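PDB 5EIK: uncharacterized protein Y57A10A.28 from Caenorhabditis elegans, which forms a homotrimeric potassium channel of intracellular membranes, binds the lipid PIP2, and may supply counter-ion current during calcium release from intracellular stores. Local coordinates for residues Q133-I138 with C224-F229. Numbering follows the deposited sequence.
Sequences QRTHKI and CVVGFF. With PT5 ([(2R)-1-octadecanoyloxy-3-[oxidanyl-[(1R,2R,3S,4R,5R,6S)-2,3,6-tris(oxidanyl)-4,5-diphosphonooxy-cyclohexyl]oxy-phospho ryl]oxy-propan-2-yl] (8Z)-icosa-5,8,11,14-tetraenoate), chain B.
Arg134 and Phe229 meet in a buried helix-helix contact between the fourth and seventh transmembrane helices, 120-148 and 218-238, right beside a bound phosphoinositide. The two short segments cross at a steep slant, their directions 131° apart and their axes 9.8 Å apart at closest approach. Phe229 does most of the work for its helix. The Arg134 CD methylene sits over one face of its ring in a CH-pi contact, 4.1 Å from the centroid and displaced toward the rim. Ile138 reaches the far end of the same ring, its CD1 3.7 Å from Phe229 CZ, while the Thr135 hydroxyl approaches the CD2 side obliquely. That hydroxyl stands beside its own backbone N (chi1 -58°), where it hydrogen-bonds back to the carbonyl of Glu131 one turn earlier. The Thr135 methyl is left to pack on Val226, CG2 to CG2 at 3.7 Å, and more loosely on Val225. Helix 194-209 closes in alongside, touching Arg134, Ile138, Val225 and Phe229.

Beyond the ring, the arginine chain bends at chi3 (-55°) and carries its guanidinium to the lipid's 4-phosphate. Arg134 NH1 gives PT5 O43 a fairly straight bond of 2.9 Å. Arg134 NH2 binds PT5 O42 at 2.8 Å, in the guanidinium plane, and adds a weak bond to O43. A salt bridge from Arg134 NE to Glu131 helps fix the group's rotation, and Lys130 joins it at the lipid. A leucine in place of Arg134 would probably leave the phosphate without this two-pronged grip and Glu131 without this cationic partner. Phe229 thus backs the stem of a residue whose head holds lipid: a basic PIP2 headgroup site built into the transmembrane helices of a TRIC channel.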
ATOM      1  N   GLN A 133     -19.598  17.319   8.255  1.00 40.45           N
ATOM      2  CA  GLN A 133     -19.547  15.958   7.742  1.00 35.94           C
ATOM      3  C   GLN A 133     -18.325  15.171   8.251  1.00 34.14           C
ATOM      4  O   GLN A 133     -18.415  13.972   8.533  1.00 32.99           O
ATOM      5  CB  GLN A 133     -19.579  15.987   6.206  1.00 42.14           C
ATOM      6  CG  GLN A 133     -19.955  14.658   5.569  1.00 33.39           C
ATOM      7  CD  GLN A 133     -18.922  14.197   4.565  1.00 48.50           C
ATOM      8  OE1 GLN A 133     -17.728  14.464   4.734  1.00 39.71           O
ATOM      9  NE2 GLN A 133     -19.364  13.495   3.522  1.00 46.15           N
ATOM     10  N   ARG A 134     -17.189  15.841   8.376  1.00 29.98           N
ATOM     11  CA  ARG A 134     -15.985  15.189   8.876  1.00 35.79           C
ATOM     12  C   ARG A 134     -16.214  14.661  10.298  1.00 37.25           C
ATOM     13  O   ARG A 134     -15.814  13.538  10.630  1.00 34.43           O
ATOM     14  CB  ARG A 134     -14.809  16.164   8.895  1.00 35.91           C
ATOM     15  CG  ARG A 134     -13.510  15.518   9.364  1.00 31.46           C
ATOM     16  CD  ARG A 134     -12.501  16.554   9.820  1.00 33.74           C
ATOM     17  NE  ARG A 134     -12.238  17.558   8.791  1.00 46.51           N
ATOM     18  CZ  ARG A 134     -11.424  17.385   7.755  1.00 49.21           C
ATOM     19  NH1 ARG A 134     -10.774  16.238   7.598  1.00 47.07           N
ATOM     20  NH2 ARG A 134     -11.262  18.362   6.874  1.00 40.90           N
ATOM     21  N   THR A 135     -16.846  15.484  11.133  1.00 35.67           N
ATOM     22  CA  THR A 135     -17.122  15.109  12.516  1.00 32.31           C
ATOM     23  C   THR A 135     -17.948  13.836  12.550  1.00 34.88           C
ATOM     24  O   THR A 135     -17.715  12.951  13.373  1.00 33.55           O
ATOM     25  CB  THR A 135     -17.881  16.213  13.254  1.00 40.86           C
ATOM     26  OG1 THR A 135     -17.113  17.423  13.219  1.00 35.62           O
ATOM     27  CG2 THR A 135     -18.104  15.821  14.701  1.00 32.56           C
ATOM     28  N   HIS A 136     -18.917  13.745  11.648  1.00 32.73           N
ATOM     29  CA  HIS A 136     -19.757  12.557  11.561  1.00 33.67           C
ATOM     30  C   HIS A 136     -18.947  11.339  11.109  1.00 34.43           C
ATOM     31  O   HIS A 136     -19.202  10.227  11.560  1.00 36.29           O
ATOM     32  CB  HIS A 136     -20.902  12.783  10.568  1.00 32.70           C
ATOM     33  CG  HIS A 136     -21.655  11.534  10.233  1.00 45.48           C
ATOM     34  ND1 HIS A 136     -22.636  11.015  11.048  1.00 48.91           N
ATOM     35  CD2 HIS A 136     -21.533  10.671   9.195  1.00 48.36           C
ATOM     36  CE1 HIS A 136     -23.088   9.887  10.526  1.00 51.17           C
ATOM     37  NE2 HIS A 136     -22.433   9.657   9.403  1.00 49.09           N
ATOM     38  N   LYS A 137     -17.986  11.541  10.206  1.00 32.77           N
ATOM     39  CA  LYS A 137     -17.170  10.423   9.716  1.00 37.91           C
ATOM     40  C   LYS A 137     -16.351   9.825  10.859  1.00 34.18           C
ATOM     41  O   LYS A 137     -16.290   8.609  11.025  1.00 31.15           O
ATOM     42  CB  LYS A 137     -16.208  10.875   8.611  1.00 42.26           C
ATOM     43  CG  LYS A 137     -16.858  11.328   7.319  1.00 50.89           C
ATOM     44  CD  LYS A 137     -15.791  11.656   6.278  1.00 58.31           C
ATOM     45  CE  LYS A 137     -16.397  11.950   4.916  1.00 58.36           C
ATOM     46  NZ  LYS A 137     -17.301  10.854   4.473  1.00 67.42           N
ATOM     47  N   ILE A 138     -15.715  10.695  11.637  1.00 28.24           N
ATOM     48  CA  ILE A 138     -14.919  10.257  12.764  1.00 29.08           C
ATOM     49  C   ILE A 138     -15.764   9.485  13.770  1.00 33.09           C
ATOM     50  O   ILE A 138     -15.378   8.401  14.203  1.00 42.94           O
ATOM     51  CB  ILE A 138     -14.262  11.455  13.463  1.00 31.24           C
ATOM     52  CG1 ILE A 138     -13.312  12.143  12.483  1.00 26.73           C
ATOM     53  CG2 ILE A 138     -13.529  10.993  14.733  1.00 24.17           C
ATOM     54  CD1 ILE A 138     -12.659  13.362  13.016  1.00 22.09           C
ATOM     55  N   CYS A 224     -19.046  21.053  20.674  1.00 44.31           N
ATOM     56  CA  CYS A 224     -17.711  21.617  20.824  1.00 53.29           C
ATOM     57  C   CYS A 224     -16.756  21.095  19.759  1.00 50.57           C
ATOM     58  O   CYS A 224     -15.981  21.868  19.193  1.00 48.21           O
ATOM     59  CB  CYS A 224     -17.142  21.313  22.210  1.00 54.18           C
ATOM     60  SG  CYS A 224     -17.956  22.225  23.518  1.00 84.08           S
ATOM     61  N   VAL A 225     -16.810  19.792  19.489  1.00 36.92           N
ATOM     62  CA  VAL A 225     -15.932  19.210  18.481  1.00 41.42           C
ATOM     63  C   VAL A 225     -16.190  19.862  17.133  1.00 43.63           C
ATOM     64  O   VAL A 225     -15.262  20.339  16.478  1.00 41.01           O
ATOM     65  CB  VAL A 225     -16.134  17.696  18.348  1.00 41.77           C
ATOM     66  CG1 VAL A 225     -15.260  17.153  17.228  1.00 34.78           C
ATOM     67  CG2 VAL A 225     -15.772  17.018  19.652  1.00 39.97           C
ATOM     68  N   VAL A 226     -17.451  19.885  16.718  1.00 42.88           N
ATOM     69  CA  VAL A 226     -17.809  20.513  15.454  1.00 47.08           C
ATOM     70  C   VAL A 226     -17.354  21.977  15.475  1.00 47.54           C
ATOM     71  O   VAL A 226     -16.759  22.476  14.515  1.00 49.46           O
ATOM     72  CB  VAL A 226     -19.331  20.464  15.227  1.00 43.09           C
ATOM     73  CG1 VAL A 226     -19.687  21.121  13.912  1.00 44.90           C
ATOM     74  CG2 VAL A 226     -19.799  19.027  15.218  1.00 45.87           C
ATOM     75  N   GLY A 227     -17.628  22.653  16.585  1.00 47.94           N
ATOM     76  CA  GLY A 227     -17.249  24.045  16.724  1.00 41.44           C
ATOM     77  C   GLY A 227     -15.770  24.270  16.517  1.00 39.63           C
ATOM     78  O   GLY A 227     -15.371  25.195  15.811  1.00 45.61           O
ATOM     79  N   PHE A 228     -14.948  23.432  17.135  1.00 39.95           N
ATOM     80  CA  PHE A 228     -13.509  23.570  16.980  1.00 45.84           C
ATOM     81  C   PHE A 228     -13.083  23.297  15.546  1.00 44.13           C
ATOM     82  O   PHE A 228     -12.222  24.003  15.014  1.00 44.79           O
ATOM     83  CB  PHE A 228     -12.759  22.650  17.950  1.00 50.59           C
ATOM     84  CG  PHE A 228     -12.487  23.287  19.285  1.00 64.34           C
ATOM     85  CD1 PHE A 228     -11.645  24.395  19.381  1.00 68.82           C
ATOM     86  CD2 PHE A 228     -13.097  22.808  20.442  1.00 70.17           C
ATOM     87  CE1 PHE A 228     -11.416  25.022  20.608  1.00 63.55           C
ATOM     88  CE2 PHE A 228     -12.874  23.428  21.676  1.00 71.14           C
ATOM     89  CZ  PHE A 228     -12.031  24.538  21.756  1.00 68.53           C
ATOM     90  N   PHE A 229     -13.681  22.290  14.912  1.00 37.96           N
ATOM     91  CA  PHE A 229     -13.329  21.985  13.527  1.00 43.16           C
ATOM     92  C   PHE A 229     -13.622  23.189  12.653  1.00 45.50           C
ATOM     93  O   PHE A 229     -12.757  23.638  11.894  1.00 43.19           O
ATOM     94  CB  PHE A 229     -14.107  20.782  12.982  1.00 44.57           C
ATOM     95  CG  PHE A 229     -13.466  19.456  13.276  1.00 46.44           C
ATOM     96  CD1 PHE A 229     -12.123  19.234  12.979  1.00 51.35           C
ATOM     97  CD2 PHE A 229     -14.208  18.419  13.835  1.00 52.35           C
ATOM     98  CE1 PHE A 229     -11.528  17.994  13.236  1.00 51.50           C
ATOM     99  CE2 PHE A 229     -13.625  17.177  14.095  1.00 50.84           C
ATOM    100  CZ  PHE A 229     -12.283  16.964  13.795  1.00 50.10           C
TER
HETATM  101  O12 PT5 B 301      -0.862  15.902   7.987  1.00 60.76           O
HETATM  102  P1  PT5 B 301      -1.196  14.745   7.060  1.00 49.82           P
HETATM  103  O13 PT5 B 301      -1.975  13.391   7.821  1.00 61.05           O
HETATM  104  O11 PT5 B 301       0.094  14.077   6.296  1.00 61.98           O
HETATM  105  O6  PT5 B 301      -2.431  17.418   4.495  1.00 65.39           O
HETATM  106  O1  PT5 B 301      -2.208  15.109   5.904  1.00 55.46           O
HETATM  107  C1  PT5 B 301      -3.346  15.947   6.133  1.00 48.49           C
HETATM  108  C6  PT5 B 301      -3.578  16.629   4.816  1.00 53.66           C
HETATM  109  C2  PT5 B 301      -4.639  15.152   6.555  1.00 57.08           C
HETATM  110  O2  PT5 B 301      -4.922  14.123   5.588  1.00 56.02           O
HETATM  111  C3  PT5 B 301      -5.875  16.103   6.594  1.00 56.43           C
HETATM  112  O3  PT5 B 301      -7.026  15.313   6.864  1.00 57.58           O
HETATM  113  C4  PT5 B 301      -6.085  16.833   5.292  1.00 54.05           C
HETATM  114  O4  PT5 B 301      -7.056  17.821   5.455  1.00 54.95           O
HETATM  115  P4  PT5 B 301      -8.484  17.721   4.674  1.00 55.27           P
HETATM  116  O41 PT5 B 301      -8.327  17.566   3.074  1.00 56.83           O
HETATM  117  O42 PT5 B 301      -9.375  19.037   4.969  1.00 55.86           O
HETATM  118  O43 PT5 B 301      -9.212  16.501   5.174  1.00 48.63           O
HETATM  119  C5  PT5 B 301      -4.809  17.543   4.798  1.00 59.27           C
HETATM  120  O5  PT5 B 301      -5.045  17.966   3.456  1.00 67.08           O
HETATM  121  P5  PT5 B 301      -5.217  19.577   3.232  1.00 79.61           P
HETATM  122  O52 PT5 B 301      -5.422  20.385   4.589  1.00 68.61           O
HETATM  123  O51 PT5 B 301      -3.886  20.122   2.362  1.00 79.55           O
HETATM  124  O53 PT5 B 301      -6.527  19.570   2.205  1.00 69.92           O
HETATM  125  C7  PT5 B 301      -2.124  12.126   7.117  1.00 49.35           C
HETATM  126  C8  PT5 B 301      -1.778  11.013   8.124  1.00 66.16           C
HETATM  127  C9  PT5 B 301      -0.287  10.547   8.094  1.00 69.06           C
HETATM  128  O16 PT5 B 301      -2.653   9.850   7.853  1.00 69.91           O
HETATM  129  C10 PT5 B 301      -3.683   9.655   8.728  1.00 66.93           C
HETATM  130  O17 PT5 B 301      -4.732  10.275   8.695  1.00 75.68           O
HETATM  131  O18 PT5 B 301      -0.238   9.059   7.983  1.00 84.44           O
HETATM  132  C11 PT5 B 301       0.898   8.290   8.401  1.00 90.74           C
HETATM  133  O19 PT5 B 301       1.756   8.644   9.260  1.00 97.69           O
HETATM  134  C12 PT5 B 301      -3.411   8.569   9.770  1.00 63.45           C
HETATM  135  C13 PT5 B 301      -4.435   7.411   9.895  1.00 52.05           C
HETATM  136  C14 PT5 B 301      -4.034   6.442  11.031  1.00 37.05           C
HETATM  137  C15 PT5 B 301      -3.406   5.135  10.516  1.00 46.45           C
HETATM  138  C16 PT5 B 301      -3.204   4.068  11.631  1.00 48.09           C
HETATM  139  C17 PT5 B 301      -1.879   3.256  11.483  1.00 48.71           C
HETATM  140  C18 PT5 B 301      -2.051   1.756  11.743  1.00 61.34           C
HETATM  141  C19 PT5 B 301      -1.350   0.850  11.235  1.00 65.41           C
HETATM  142  C20 PT5 B 301      -1.018   0.255   9.857  1.00 64.91           C
HETATM  143  C21 PT5 B 301       0.292   0.751   9.194  1.00 59.75           C
HETATM  144  C22 PT5 B 301       0.399   0.358   7.708  1.00 59.59           C
HETATM  145  C23 PT5 B 301       1.811  -0.123   7.316  1.00 51.73           C
HETATM  146  C24 PT5 B 301       1.803  -1.463   6.549  1.00 58.99           C
HETATM  147  C31 PT5 B 301       0.981   6.941   7.682  1.00 88.23           C
HETATM  148  C32 PT5 B 301       0.081   5.855   8.339  1.00 85.30           C
HETATM  149  C33 PT5 B 301       0.051   4.515   7.546  1.00 84.39           C
HETATM  150  C34 PT5 B 301      -1.124   4.385   6.543  1.00 79.87           C
HETATM  151  C35 PT5 B 301      -1.202   3.096   5.586  1.00 75.19           C
HETATM  152  C36 PT5 B 301      -0.787   3.112   4.269  1.00 74.58           C
HETATM  153  C37 PT5 B 301      -0.135   1.844   3.674  1.00 79.63           C
HETATM  154  C38 PT5 B 301      -0.695   1.677   2.352  1.00 81.73           C
HETATM  155  C39 PT5 B 301      -0.056   1.900   1.055  1.00 93.10           C
HETATM  156  C40 PT5 B 301       0.236   3.291   0.586  1.00 93.43           C
HETATM  157  C25 PT5 B 301       1.995  -1.266   5.025  1.00 63.05           C
HETATM  158  C26 PT5 B 301       1.750  -2.556   4.226  1.00 64.21           C
HETATM  159  C41 PT5 B 301       1.700   3.746   0.573  1.00 80.03           C
HETATM  160  C42 PT5 B 301       1.856   5.233   0.232  1.00 72.64           C
HETATM  161  C43 PT5 B 301       1.875   6.140   1.467  1.00 66.85           C